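Local atomic coordinates of twitching motility pilus retraction protein (Geobacter sulfurreducens PCA, PDB entry 5ZFQ), a protein that probably hydrolyses ATP as a hexameric motor that powers retraction of the type IV pilus in twitching motility. Residues L97-G109 and V118-L130. Numbering follows the deposited sequence.
Sequences LSFGIKGLSRFRG and VAGVFRVIPYKIL
R108 and R123 form an antiparallel hydrogen-bonded pair between strands 105-109 and 118-125. R108 N donates a hydrogen bond to R123 O at 2.8 Å, and R123 N donates one to R108 O at the same length. Both donors lie in the plane of the carbonyl they reach. The two side chains run side by side on one face of the sheet. R108 CB passes near R123 NH2. R108 CG rests on I125 CD1 at 3.6 Å, and R108 CD lies 3.7 Å from R123 NH2. R108 NE donates to a water that also accepts from R123 NH2, so this water bridges the two guanidinium groups, whose planes are 60° apart. Bends at chi2 and chi3 (-145° and 59°) carry the R108 tip to two acids: R108 NH2 forms a salt bridge with D96, and R108 NH1 one with E203. These acids probably ease the closeness of the two arginines. On the other sheet face, F122 CD1 packs against G109 CA (3.5 Å) and meets the F99 ring at its edge. F107 CE2 touches V124 CG2. Strands 105-114 and 117-125 make a hairpin within the antiparallel sheet, flanked by strands 94-101 and 43-46. Helix 29-38 packs on the F107 and F122 face.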
# COMPACT_ATOMS: atom_id res chain seq x y z
N LEU A 97 2.18 16.83 28.31
CA LEU A 97 2.61 16.02 29.46
C LEU A 97 1.78 16.26 30.73
O LEU A 97 0.90 17.13 30.78
CB LEU A 97 4.09 16.29 29.77
CG LEU A 97 4.36 17.60 30.52
CD1 LEU A 97 5.68 17.53 31.23
CD2 LEU A 97 4.29 18.85 29.61
N SER A 98 2.09 15.47 31.77
CA SER A 98 1.64 15.76 33.12
C SER A 98 2.84 15.95 34.05
O SER A 98 3.94 15.44 33.80
CB SER A 98 0.72 14.66 33.65
OG SER A 98 1.40 13.42 33.70
N PHE A 99 2.63 16.71 35.13
CA PHE A 99 3.66 16.90 36.14
C PHE A 99 3.02 17.35 37.45
O PHE A 99 1.82 17.70 37.47
CB PHE A 99 4.70 17.93 35.67
CG PHE A 99 4.13 19.30 35.37
CD1 PHE A 99 3.54 19.58 34.15
CD2 PHE A 99 4.21 20.32 36.31
CE1 PHE A 99 3.04 20.85 33.87
CE2 PHE A 99 3.70 21.58 36.04
CZ PHE A 99 3.12 21.85 34.82
N GLY A 100 3.81 17.32 38.52
CA GLY A 100 3.37 17.79 39.82
C GLY A 100 4.31 18.81 40.45
O GLY A 100 5.53 18.75 40.31
N ILE A 101 3.72 19.78 41.13
CA ILE A 101 4.44 20.68 42.02
C ILE A 101 4.12 20.16 43.41
O ILE A 101 2.96 20.13 43.80
CB ILE A 101 3.97 22.16 41.90
CG1 ILE A 101 4.01 22.67 40.45
CG2 ILE A 101 4.79 23.06 42.79
CD1 ILE A 101 5.28 22.37 39.69
N LYS A 102 5.14 19.71 44.13
CA LYS A 102 4.96 19.20 45.50
C LYS A 102 4.28 20.26 46.38
O LYS A 102 4.68 21.43 46.38
CB LYS A 102 6.31 18.76 46.10
CG LYS A 102 6.58 19.21 47.54
CD LYS A 102 8.07 19.45 47.81
CE LYS A 102 8.31 20.11 49.17
NZ LYS A 102 9.76 20.35 49.46
N GLY A 103 3.25 19.85 47.12
CA GLY A 103 2.54 20.77 47.99
C GLY A 103 1.48 21.62 47.31
O GLY A 103 0.75 22.35 47.97
N LEU A 104 1.38 21.52 45.99
CA LEU A 104 0.41 22.31 45.26
C LEU A 104 -0.57 21.42 44.49
O LEU A 104 -1.68 21.15 44.96
CB LEU A 104 1.12 23.27 44.31
CG LEU A 104 0.28 24.30 43.54
CD1 LEU A 104 -0.54 25.18 44.48
CD2 LEU A 104 1.18 25.14 42.66
N SER A 105 -0.18 20.94 43.31
CA SER A 105 -1.09 20.14 42.51
C SER A 105 -0.40 19.37 41.40
O SER A 105 0.76 19.62 41.09
CB SER A 105 -2.19 21.03 41.89
OG SER A 105 -3.19 20.24 41.26
N ARG A 106 -1.14 18.44 40.81
CA ARG A 106 -0.75 17.79 39.56
C ARG A 106 -1.29 18.65 38.42
O ARG A 106 -2.39 19.20 38.52
CB ARG A 106 -1.30 16.37 39.49
CG ARG A 106 -0.43 15.27 40.12
CD ARG A 106 0.87 15.01 39.35
NE ARG A 106 1.06 13.57 39.13
CZ ARG A 106 1.73 13.01 38.11
NH1 ARG A 106 2.32 13.75 37.18
NH2 ARG A 106 1.80 11.68 38.03
N PHE A 107 -0.51 18.80 37.35
CA PHE A 107 -0.98 19.58 36.20
C PHE A 107 -0.85 18.79 34.92
O PHE A 107 -0.06 17.87 34.83
CB PHE A 107 -0.20 20.89 36.09
CG PHE A 107 -0.31 21.76 37.31
CD1 PHE A 107 0.55 21.57 38.40
CD2 PHE A 107 -1.26 22.76 37.39
CE1 PHE A 107 0.45 22.37 39.53
CE2 PHE A 107 -1.36 23.56 38.52
CZ PHE A 107 -0.49 23.37 39.59
N ARG A 108 -1.65 19.14 33.92
CA ARG A 108 -1.34 18.79 32.54
C ARG A 108 -0.78 20.04 31.87
O ARG A 108 -1.23 21.16 32.13
CB ARG A 108 -2.57 18.28 31.79
CG ARG A 108 -3.04 16.96 32.26
CD ARG A 108 -3.57 16.21 31.09
NE ARG A 108 -2.59 16.00 30.03
CZ ARG A 108 -1.79 14.93 29.96
NH1 ARG A 108 -1.84 13.99 30.91
NH2 ARG A 108 -0.93 14.81 28.94
N GLY A 109 0.23 19.86 31.03
CA GLY A 109 0.82 20.97 30.31
C GLY A 109 0.79 20.69 28.83
O GLY A 109 0.91 19.53 28.40
N VAL A 118 7.16 29.94 21.49
CA VAL A 118 6.65 28.94 22.40
C VAL A 118 5.36 29.45 23.04
O VAL A 118 5.22 30.64 23.31
CB VAL A 118 7.70 28.60 23.48
CG1 VAL A 118 7.10 27.74 24.57
CG2 VAL A 118 8.85 27.89 22.83
N ALA A 119 4.42 28.55 23.23
CA ALA A 119 3.13 28.87 23.83
C ALA A 119 2.71 27.70 24.73
O ALA A 119 2.94 26.54 24.40
CB ALA A 119 2.08 29.15 22.76
N GLY A 120 2.13 28.00 25.88
CA GLY A 120 1.78 26.96 26.82
C GLY A 120 0.36 27.06 27.32
O GLY A 120 -0.20 28.16 27.52
N VAL A 121 -0.25 25.90 27.49
CA VAL A 121 -1.50 25.85 28.22
C VAL A 121 -1.35 24.85 29.36
O VAL A 121 -0.93 23.69 29.15
CB VAL A 121 -2.70 25.49 27.32
CG1 VAL A 121 -3.97 25.38 28.16
CG2 VAL A 121 -2.86 26.54 26.23
N PHE A 122 -1.68 25.31 30.56
CA PHE A 122 -1.55 24.47 31.73
C PHE A 122 -2.87 24.32 32.45
O PHE A 122 -3.61 25.28 32.64
CB PHE A 122 -0.44 25.02 32.62
CG PHE A 122 0.87 25.09 31.91
CD1 PHE A 122 1.72 24.01 31.89
CD2 PHE A 122 1.21 26.22 31.18
CE1 PHE A 122 2.91 24.06 31.17
CE2 PHE A 122 2.40 26.29 30.46
CZ PHE A 122 3.26 25.21 30.46
N ARG A 123 -3.16 23.07 32.81
CA ARG A 123 -4.48 22.71 33.32
C ARG A 123 -4.34 21.97 34.63
O ARG A 123 -3.57 21.01 34.73
CB ARG A 123 -5.24 21.87 32.29
CG ARG A 123 -5.38 22.53 30.92
CD ARG A 123 -6.21 21.71 29.96
NE ARG A 123 -5.47 20.56 29.43
CZ ARG A 123 -6.00 19.36 29.17
NH1 ARG A 123 -7.28 19.12 29.41
NH2 ARG A 123 -5.24 18.38 28.67
N VAL A 124 -5.07 22.40 35.64
CA VAL A 124 -5.13 21.71 36.92
C VAL A 124 -5.73 20.30 36.83
O VAL A 124 -6.84 20.12 36.31
CB VAL A 124 -5.94 22.51 37.95
CG1 VAL A 124 -6.12 21.71 39.25
CG2 VAL A 124 -5.24 23.84 38.22
N ILE A 125 -5.00 19.32 37.34
CA ILE A 125 -5.57 18.01 37.59
C ILE A 125 -6.04 17.96 39.04
O ILE A 125 -5.23 18.01 39.96
CB ILE A 125 -4.58 16.86 37.36
CG1 ILE A 125 -4.14 16.81 35.90
CG2 ILE A 125 -5.20 15.53 37.72
CD1 ILE A 125 -3.04 15.83 35.66
N PRO A 126 -7.36 17.88 39.24
CA PRO A 126 -7.89 17.91 40.61
C PRO A 126 -7.53 16.64 41.37
O PRO A 126 -7.45 15.57 40.76
CB PRO A 126 -9.40 18.03 40.39
CG PRO A 126 -9.64 17.37 39.04
CD PRO A 126 -8.40 17.65 38.22
N TYR A 127 -7.28 16.76 42.68
CA TYR A 127 -7.03 15.59 43.51
C TYR A 127 -8.34 14.83 43.71
O TYR A 127 -8.40 13.60 43.58
CB TYR A 127 -6.44 15.98 44.88
CG TYR A 127 -4.97 16.38 44.89
CD1 TYR A 127 -3.95 15.42 44.73
CD2 TYR A 127 -4.58 17.71 45.11
CE1 TYR A 127 -2.58 15.79 44.77
CE2 TYR A 127 -3.22 18.09 45.16
CZ TYR A 127 -2.23 17.12 44.98
OH TYR A 127 -0.89 17.48 45.01
N LYS A 128 -9.39 15.59 44.00
CA LYS A 128 -10.68 15.00 44.34
C LYS A 128 -11.53 14.74 43.09
O LYS A 128 -11.86 15.65 42.33
CB LYS A 128 -11.42 15.89 45.35
CG LYS A 128 -12.69 15.25 45.91
CD LYS A 128 -13.33 16.12 47.00
CE LYS A 128 -14.54 15.42 47.65
NZ LYS A 128 -14.25 14.94 49.04
N ILE A 129 -11.88 13.47 42.90
CA ILE A 129 -12.71 13.03 41.79
C ILE A 129 -14.21 13.21 42.08
O ILE A 129 -14.78 12.55 42.96
CB ILE A 129 -12.43 11.56 41.42
CG1 ILE A 129 -11.09 11.43 40.68
CG2 ILE A 129 -13.56 11.01 40.56
CD1 ILE A 129 -9.85 11.29 41.57
N LEU A 130 -14.83 14.11 41.32
CA LEU A 130 -16.28 14.35 41.36
C LEU A 130 -17.11 13.07 41.40
O LEU A 130 -16.78 12.08 40.74
CB LEU A 130 -16.69 15.17 40.13
CG LEU A 130 -16.06 16.56 39.99
CD1 LEU A 130 -16.25 17.08 38.57
CD2 LEU A 130 -16.64 17.52 41.04
O HOH W 1 -3.44 16.99 41.75
O HOH W 2 -2.41 18.37 28.36